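Local coordinates for putative host cell surface-exposed lipoprotein (Streptococcus phage TP-J34, PDB 4EQQ) that is a phage-encoded superinfection exclusion lipoprotein whose ectodomain probably binds the tape measure protein of incoming phages and so blocks infection, at residues A[35-40]-A[50-55]. Numbering follows the deposited sequence.
Sequences ELRSQL and ASDYAV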
loop_
_atom_site.group_PDB
_atom_site.type_symbol
_atom_site.label_atom_id
_atom_site.label_comp_id
_atom_site.label_asym_id
_atom_site.label_seq_id
_atom_site.Cartn_x
_atom_site.Cartn_y
_atom_site.Cartn_z
ATOM N N GLU A 35 2.543 -7.166 -8.674
ATOM C CA GLU A 35 2.801 -5.779 -8.272
ATOM C C GLU A 35 4.279 -5.582 -7.917
ATOM O O GLU A 35 4.914 -4.622 -8.369
ATOM C CB GLU A 35 1.916 -5.396 -7.092
ATOM C CG GLU A 35 0.528 -5.004 -7.554
ATOM C CD GLU A 35 -0.465 -4.757 -6.441
ATOM O OE1 GLU A 35 -0.350 -5.398 -5.368
ATOM O OE2 GLU A 35 -1.404 -3.962 -6.670
ATOM N N LEU A 36 4.829 -6.532 -7.160
ATOM C CA LEU A 36 6.225 -6.527 -6.722
ATOM C C LEU A 36 7.180 -6.684 -7.904
ATOM O O LEU A 36 8.179 -5.968 -7.988
ATOM C CB LEU A 36 6.449 -7.619 -5.660
ATOM C CG LEU A 36 7.885 -7.748 -5.121
ATOM C CD1 LEU A 36 8.361 -6.436 -4.456
ATOM C CD2 LEU A 36 7.981 -8.898 -4.163
ATOM N N ARG A 37 6.826 -7.566 -8.857
ATOM C CA ARG A 37 7.614 -7.818 -10.061
ATOM C C ARG A 37 7.785 -6.531 -10.865
ATOM O O ARG A 37 8.893 -6.217 -11.322
ATOM C CB ARG A 37 6.926 -8.899 -10.927
ATOM C CG ARG A 37 7.820 -9.464 -12.029
ATOM C CD ARG A 37 7.014 -10.173 -13.127
ATOM N NE ARG A 37 6.202 -11.277 -12.605
ATOM C CZ ARG A 37 6.670 -12.482 -12.301
ATOM N NH1 ARG A 37 7.960 -12.760 -12.449
ATOM N NH2 ARG A 37 5.860 -13.407 -11.810
ATOM N N SER A 38 6.666 -5.810 -11.053
ATOM C CA SER A 38 6.589 -4.541 -11.766
ATOM C C SER A 38 7.343 -3.441 -10.981
ATOM O O SER A 38 8.125 -2.706 -11.572
ATOM C CB SER A 38 5.133 -4.162 -11.996
ATOM O OG SER A 38 5.042 -2.874 -12.584
ATOM N N GLN A 39 7.157 -3.370 -9.647
ATOM C CA GLN A 39 7.838 -2.390 -8.793
ATOM C C GLN A 39 9.378 -2.468 -8.923
ATOM O O GLN A 39 10.031 -1.433 -9.091
ATOM C CB GLN A 39 7.431 -2.589 -7.324
ATOM C CG GLN A 39 8.119 -1.624 -6.348
ATOM C CD GLN A 39 7.593 -0.205 -6.410
ATOM O OE1 GLN A 39 6.483 0.053 -6.865
ATOM N NE2 GLN A 39 8.371 0.752 -5.920
ATOM N N LEU A 40 9.948 -3.691 -8.820
ATOM C CA LEU A 40 11.402 -3.894 -8.894
ATOM C C LEU A 40 12.006 -3.425 -10.217
ATOM O O LEU A 40 13.125 -2.912 -10.236
ATOM C CB LEU A 40 11.797 -5.351 -8.588
ATOM C CG LEU A 40 11.521 -5.847 -7.157
ATOM C CD1 LEU A 40 11.585 -7.372 -7.092
ATOM C CD2 LEU A 40 12.494 -5.214 -6.108
ATOM N N ALA A 50 16.284 -10.343 -12.780
ATOM C CA ALA A 50 16.558 -10.148 -11.344
ATOM C C ALA A 50 15.222 -10.008 -10.575
ATOM O O ALA A 50 15.082 -10.539 -9.474
ATOM C CB ALA A 50 17.409 -8.903 -11.139
ATOM N N SER A 51 14.253 -9.301 -11.171
ATOM C CA SER A 51 12.935 -9.096 -10.562
ATOM C C SER A 51 12.174 -10.416 -10.505
ATOM O O SER A 51 11.632 -10.740 -9.456
ATOM C CB SER A 51 12.143 -8.031 -11.312
ATOM O OG SER A 51 10.875 -7.865 -10.701
ATOM N N ASP A 52 12.160 -11.178 -11.621
ATOM C CA ASP A 52 11.537 -12.506 -11.704
ATOM C C ASP A 52 12.158 -13.457 -10.674
ATOM O O ASP A 52 11.429 -14.199 -10.028
ATOM C CB ASP A 52 11.664 -13.105 -13.121
ATOM C CG ASP A 52 10.852 -12.392 -14.196
ATOM O OD1 ASP A 52 9.999 -11.521 -13.838
ATOM O OD2 ASP A 52 11.097 -12.656 -15.377
ATOM N N TYR A 53 13.484 -13.399 -10.487
ATOM C CA TYR A 53 14.154 -14.216 -9.472
ATOM C C TYR A 53 13.711 -13.790 -8.063
ATOM O O TYR A 53 13.354 -14.647 -7.250
ATOM C CB TYR A 53 15.682 -14.091 -9.584
ATOM C CG TYR A 53 16.419 -14.842 -8.492
ATOM C CD1 TYR A 53 16.670 -16.209 -8.613
ATOM C CD2 TYR A 53 16.850 -14.195 -7.339
ATOM C CE1 TYR A 53 17.323 -16.910 -7.601
ATOM C CE2 TYR A 53 17.490 -14.890 -6.314
ATOM C CZ TYR A 53 17.738 -16.245 -6.458
ATOM O OH TYR A 53 18.407 -16.933 -5.476
ATOM N N ALA A 54 13.778 -12.474 -7.764
ATOM C CA ALA A 54 13.408 -11.950 -6.444
ATOM C C ALA A 54 11.961 -12.274 -6.005
ATOM O O ALA A 54 11.758 -12.680 -4.868
ATOM C CB ALA A 54 13.665 -10.447 -6.371
ATOM N N VAL A 55 10.969 -12.146 -6.896
ATOM C CA VAL A 55 9.564 -12.412 -6.497
ATOM C C VAL A 55 9.300 -13.854 -6.049
ATOM O O VAL A 55 8.411 -14.072 -5.230
ATOM C CB VAL A 55 8.497 -11.906 -7.500
ATOM C CG1 VAL A 55 8.614 -10.392 -7.714
ATOM C CG2 VAL A 55 8.558 -12.681 -8.821
HETATM O O HOH W 1 9.277 -15.124 -11.579
#
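Ser51 and Arg37 meet where helices 33-42 and 48-57 of this helix-turn-helix (HTH) fold ectodomain pack against each other, their local axes 8.8 Å apart and at 143°, roughly antiparallel. The tight part lies around Ser51. Its OG, turned anti to the backbone N (chi1 180°), gives its proton to Arg37 O at 2.7 Å, in the carbonyl plane and on a lone pair. This ties a buried hydroxyl directly to the neighbouring backbone, with Leu40 CB close beside it, 3.4 Å from Ser51 OG. On the buried side, Leu40 CD1 touches Ala54 CB at 3.8 Å, and Leu36 and Val55 lie alongside each other, pointing opposite ways, with Leu36 CG against Val55 CG1. Leu36 is also touched by Tyr25 of helix 13-28 and by Met31 and Ile60 from loops. The other side is polar, partly exposed and hydrated. The Arg37 chain, bent at its third torsion, lays one guanidinium face over Val55 CG2, while Glu34 holds NE in a second salt bridge. A water accepts from Arg37 NH1 and donates to Asp52 O, adding a water-mediated link between the helices. Asp52 OD1, also bonded by Gln48, receives Arg37 NH1 at 2.8 Å: the acceptor lies near the guanidinium plane, but the nitrogen sits above the carboxylate, 58° out of its plane.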